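PDB 6F4V: kallistatin from Homo sapiens, which inhibits tissue kallikrein as a serpin, forming an equimolar, heat- and SDS-stable complex with the enzyme and being cleaved at its reactive site. Local coordinates for residues A38-L43 / T293-K298; D158-L163 / Q309-S314. One frame throughout, in Å; residues are numbered along the deposited sequence.

Interaction 1: residues A38-L43 / T293-K298; sequences AAYAML and TDLFSK
Leu295 and Phe296, which reach Tyr40 and Leu43 of helix 33-44, are the two central residues of a type I beta turn from Asp294 to Ser297. The carboxylate of Asp294 turns elsewhere, hydrogen-bonding to the hydroxyl of Ser51, while its carbonyl oxygen begins the turn. Next comes Leu295, whose CA lies 10.2 Å from the CA of Tyr40, so that side chains alone bridge the gap. Its CG is anti to the backbone N (chi1 175°), and from there the extended methyl CD2 meets two partners: CE2 of the Tyr40 ring at 3.7 Å, approached obliquely, and CD2 of Leu43 at 3.8 Å. The two leucines repeat the same conformation and meet tip to tip. In serpins this helix lies beneath the large central sheet, and the same holds here: Leu43 and Leu295 both also touch Phe337 of strand 328-340, so the turn and the helix share an apolar layer under that strand. Phe296 follows, its side chain at about a right angle to that of Tyr40. CZ of Phe296 approaches OH of Tyr40 to 3.5 Å; the oxygen lies in the plane of the phenylalanine ring, at its edge, and CZ in turn lies near the tyrosine plane, which excludes face-on stacking. The polar partner of the Tyr40 hydroxyl is instead Ser316 OG. A phenylalanine in place of Tyr40 would probably leave Ser316 OG without that mate and open a small gap at the edge of the Phe296 ring. At Ser297 the turn closes: Asp294 O accepts from Ser297 N at 3.0 Å and from Ser297 OG at 2.7 Å, the hydroxyl approaching at a C=O...donor angle of 126° and tilted 19° from the carbonyl plane.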
# COMPACT_ATOMS: atom_id res chain seq x y z
N ALA A 38 -4.75 2.15 7.55
CA ALA A 38 -4.64 1.67 8.92
C ALA A 38 -3.88 2.62 9.85
O ALA A 38 -4.28 2.77 11.01
CB ALA A 38 -4.02 0.28 8.98
N ALA A 39 -2.83 3.25 9.36
CA ALA A 39 -2.09 4.27 10.15
C ALA A 39 -2.99 5.44 10.54
O ALA A 39 -3.05 5.87 11.70
CB ALA A 39 -0.86 4.75 9.40
N TYR A 40 -3.68 5.96 9.55
CA TYR A 40 -4.53 7.13 9.76
C TYR A 40 -5.80 6.82 10.54
O TYR A 40 -6.23 7.62 11.38
CB TYR A 40 -4.77 7.85 8.44
CG TYR A 40 -3.58 8.71 8.04
CD1 TYR A 40 -2.36 8.14 7.66
CD2 TYR A 40 -3.65 10.09 8.10
CE1 TYR A 40 -1.27 8.93 7.32
CE2 TYR A 40 -2.58 10.87 7.74
CZ TYR A 40 -1.39 10.31 7.37
OH TYR A 40 -0.35 11.14 7.06
N ALA A 41 -6.37 5.63 10.34
CA ALA A 41 -7.50 5.21 11.17
C ALA A 41 -7.06 5.06 12.64
O ALA A 41 -7.75 5.55 13.58
CB ALA A 41 -8.10 3.94 10.64
N MET A 42 -5.89 4.49 12.86
CA MET A 42 -5.35 4.41 14.22
C MET A 42 -5.13 5.80 14.86
O MET A 42 -5.53 6.03 16.01
CB MET A 42 -4.06 3.61 14.24
CG MET A 42 -3.53 3.38 15.65
SD MET A 42 -2.13 2.24 15.61
CE MET A 42 -0.85 3.20 15.01
N LEU A 43 -4.50 6.71 14.11
CA LEU A 43 -4.30 8.09 14.53
C LEU A 43 -5.60 8.75 14.96
O LEU A 43 -5.60 9.50 15.97
CB LEU A 43 -3.66 8.91 13.40
CG LEU A 43 -3.46 10.40 13.66
CD1 LEU A 43 -2.42 10.63 14.74
CD2 LEU A 43 -3.04 11.07 12.38
N THR A 293 -7.08 18.32 4.83
CA THR A 293 -6.67 19.70 5.17
C THR A 293 -6.79 19.99 6.66
O THR A 293 -5.88 20.60 7.23
CB THR A 293 -7.47 20.73 4.38
OG1 THR A 293 -8.88 20.46 4.56
CG2 THR A 293 -7.11 20.66 2.95
N ASP A 294 -7.85 19.52 7.32
CA ASP A 294 -7.99 19.76 8.76
C ASP A 294 -6.83 19.19 9.54
O ASP A 294 -6.22 19.90 10.36
CB ASP A 294 -9.30 19.22 9.33
CG ASP A 294 -9.39 19.40 10.85
OD1 ASP A 294 -9.69 20.55 11.26
OD2 ASP A 294 -9.13 18.43 11.62
N LEU A 295 -6.51 17.92 9.30
CA LEU A 295 -5.48 17.25 10.08
C LEU A 295 -4.12 17.95 10.04
O LEU A 295 -3.39 17.99 11.06
CB LEU A 295 -5.33 15.77 9.63
CG LEU A 295 -4.21 14.98 10.29
CD1 LEU A 295 -4.41 14.93 11.80
CD2 LEU A 295 -4.11 13.55 9.76
N PHE A 296 -3.77 18.46 8.87
CA PHE A 296 -2.48 19.13 8.66
C PHE A 296 -2.52 20.64 8.87
O PHE A 296 -1.57 21.33 8.49
CB PHE A 296 -1.94 18.76 7.29
CG PHE A 296 -1.57 17.31 7.20
CD1 PHE A 296 -0.44 16.84 7.85
CD2 PHE A 296 -2.39 16.40 6.56
CE1 PHE A 296 -0.12 15.48 7.84
CE2 PHE A 296 -2.05 15.05 6.50
CZ PHE A 296 -0.91 14.60 7.14
N SER A 297 -3.57 21.14 9.51
CA SER A 297 -3.73 22.57 9.76
C SER A 297 -3.50 22.88 11.22
O SER A 297 -3.44 21.99 12.07
CB SER A 297 -5.14 23.01 9.37
OG SER A 297 -6.08 22.59 10.35
N LYS A 298 -3.43 24.18 11.50
CA LYS A 298 -3.38 24.68 12.84
C LYS A 298 -4.65 24.38 13.67
O LYS A 298 -4.67 24.58 14.90
CB LYS A 298 -3.13 26.20 12.79
CG LYS A 298 -4.31 27.04 12.31
CD LYS A 298 -3.95 28.52 12.20
CE LYS A 298 -3.13 28.86 11.00
NZ LYS A 298 -3.93 28.75 9.77

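Interaction 2: residues D158-L163 / Q309-S314; sequences DVLMVL and QKLEAS
The backbone of Leu160, whose side chain packs on Leu311, is gripped on two flanks of its strand, hydrogen-bonding to Ile339 and to Ser100. Polar pairing of 158-163 thus runs to neighbouring strands, and its meeting with 309-314 rests on side chains. The CA separations agree: 7.6 Å from Val159 CA to Ser314 CA and 8.7 Å from Leu160 CA to Leu311 CA, both too wide for direct strand pairing. Leu160 has CG anti to its carbonyl carbon (chi1 -56°) and CD1 fully extended, which carries that methyl across to CD2 of Leu311 at 3.9 Å, the two side chains slanting past each other. The same CD1 comes within 4.3 Å of CG of Gln309, so the aliphatic root of the glutamine continues the apolar patch, and Phe341 is touched by both Leu160 and Gln309. Equally loose is the approach at the other end, with CG2 of Val159 4.3 Å from OG of Ser314. Carboxylates of Asp158 and Glu312 stay apart, OD2 to OE2 6.1 Å, where their like charges may repel mildly. Leu160 and Met161 both face Ile339, a classic beta bulge in strand 159-172. With strand 328-340 lying between strands 159-172 and 312-324, the order is that of a serpin whose reactive-centre loop has entered the central sheet, consistent with the cleaved, relaxed form.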
# COMPACT_ATOMS: atom_id res chain seq x y z
N ASP A 158 10.74 19.04 18.74
CA ASP A 158 9.50 19.22 19.53
C ASP A 158 8.44 18.12 19.28
O ASP A 158 7.26 18.29 19.62
CB ASP A 158 8.91 20.62 19.25
CG ASP A 158 8.73 20.91 17.76
OD1 ASP A 158 9.22 20.13 16.92
OD2 ASP A 158 8.11 21.95 17.43
N VAL A 159 8.85 17.00 18.69
CA VAL A 159 7.96 15.85 18.52
C VAL A 159 7.81 15.12 19.84
O VAL A 159 8.79 14.95 20.56
CB VAL A 159 8.50 14.91 17.41
CG1 VAL A 159 7.78 13.56 17.41
CG2 VAL A 159 8.38 15.59 16.06
N LEU A 160 6.58 14.70 20.16
CA LEU A 160 6.30 13.92 21.37
C LEU A 160 5.76 12.52 21.09
O LEU A 160 5.63 11.72 22.01
CB LEU A 160 5.28 14.68 22.22
CG LEU A 160 5.68 16.12 22.63
CD1 LEU A 160 4.46 16.82 23.22
CD2 LEU A 160 6.87 16.14 23.60
N MET A 161 5.42 12.21 19.83
CA MET A 161 4.97 10.87 19.49
C MET A 161 5.16 10.62 18.00
O MET A 161 4.94 11.50 17.19
CB MET A 161 3.49 10.67 19.86
CG MET A 161 2.96 9.27 19.63
SD MET A 161 1.17 9.17 19.87
CE MET A 161 0.61 9.47 18.19
N VAL A 162 5.57 9.40 17.66
CA VAL A 162 5.56 8.96 16.28
C VAL A 162 4.77 7.66 16.22
O VAL A 162 5.08 6.70 16.93
CB VAL A 162 6.97 8.77 15.72
CG1 VAL A 162 6.90 8.23 14.29
CG2 VAL A 162 7.74 10.07 15.75
N LEU A 163 3.74 7.67 15.38
CA LEU A 163 2.97 6.49 15.06
C LEU A 163 3.59 5.85 13.84
O LEU A 163 3.97 6.54 12.90
CB LEU A 163 1.55 6.92 14.77
CG LEU A 163 0.52 5.92 14.31
CD1 LEU A 163 -0.85 6.39 14.82
CD2 LEU A 163 0.51 5.70 12.80
N GLN A 309 -0.36 19.02 26.57
CA GLN A 309 0.08 20.01 25.59
C GLN A 309 -0.95 20.05 24.45
O GLN A 309 -1.70 19.08 24.23
CB GLN A 309 1.44 19.62 24.98
CG GLN A 309 2.62 19.53 25.94
CD GLN A 309 3.15 20.89 26.40
OE1 GLN A 309 2.70 21.96 25.95
NE2 GLN A 309 4.13 20.85 27.29
N LYS A 310 -0.97 21.18 23.74
CA LYS A 310 -1.72 21.31 22.49
C LYS A 310 -0.90 20.72 21.34
O LYS A 310 0.20 21.19 21.05
CB LYS A 310 -2.11 22.76 22.20
CG LYS A 310 -3.18 23.25 23.17
CD LYS A 310 -4.04 24.37 22.61
CE LYS A 310 -5.03 24.82 23.69
NZ LYS A 310 -6.09 25.72 23.17
N LEU A 311 -1.45 19.70 20.69
CA LEU A 311 -0.69 18.91 19.73
C LEU A 311 -1.02 19.28 18.30
O LEU A 311 -2.14 19.64 17.99
CB LEU A 311 -0.97 17.43 19.95
CG LEU A 311 -0.56 16.87 21.31
CD1 LEU A 311 -0.78 15.38 21.32
CD2 LEU A 311 0.89 17.18 21.65
N GLU A 312 -0.04 19.14 17.42
CA GLU A 312 -0.34 19.27 16.00
C GLU A 312 0.45 18.26 15.16
O GLU A 312 1.45 17.68 15.62
CB GLU A 312 -0.17 20.73 15.56
CG GLU A 312 1.24 21.20 15.40
CD GLU A 312 1.36 22.73 15.31
OE1 GLU A 312 0.40 23.41 14.84
OE2 GLU A 312 2.43 23.22 15.73
N ALA A 313 -0.03 18.04 13.94
CA ALA A 313 0.64 17.15 13.01
C ALA A 313 2.01 17.69 12.64
O ALA A 313 2.16 18.89 12.47
CB ALA A 313 -0.19 16.98 11.75
N SER A 314 3.00 16.80 12.55
CA SER A 314 4.31 17.11 12.02
C SER A 314 4.47 16.29 10.72
O SER A 314 3.55 16.27 9.90
CB SER A 314 5.40 16.86 13.07
OG SER A 314 6.62 17.49 12.65

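How the interactions relate
From the N terminus, helix 33-44 comes first and waits 249 residues for 293-298 to close interaction 1. Within that span strand 159-172 begins, and its start meets 309-314 after 145 residues, closing interaction 2 beyond the end of the first loop. The segments therefore alternate, and the loops cross rather than nest. Their centres lie 12 Å apart and they touch directly: Leu163 CD1 comes 3.7 Å from Leu43 N, and Ala313 CB 3.4 Å from Leu295 O. Interaction 1 joins the helix to the connection following helix 283-286; interaction 2 joins the start of strand 159-172 to the run leading into strand 312-324, with strand 328-340 contacting both sites.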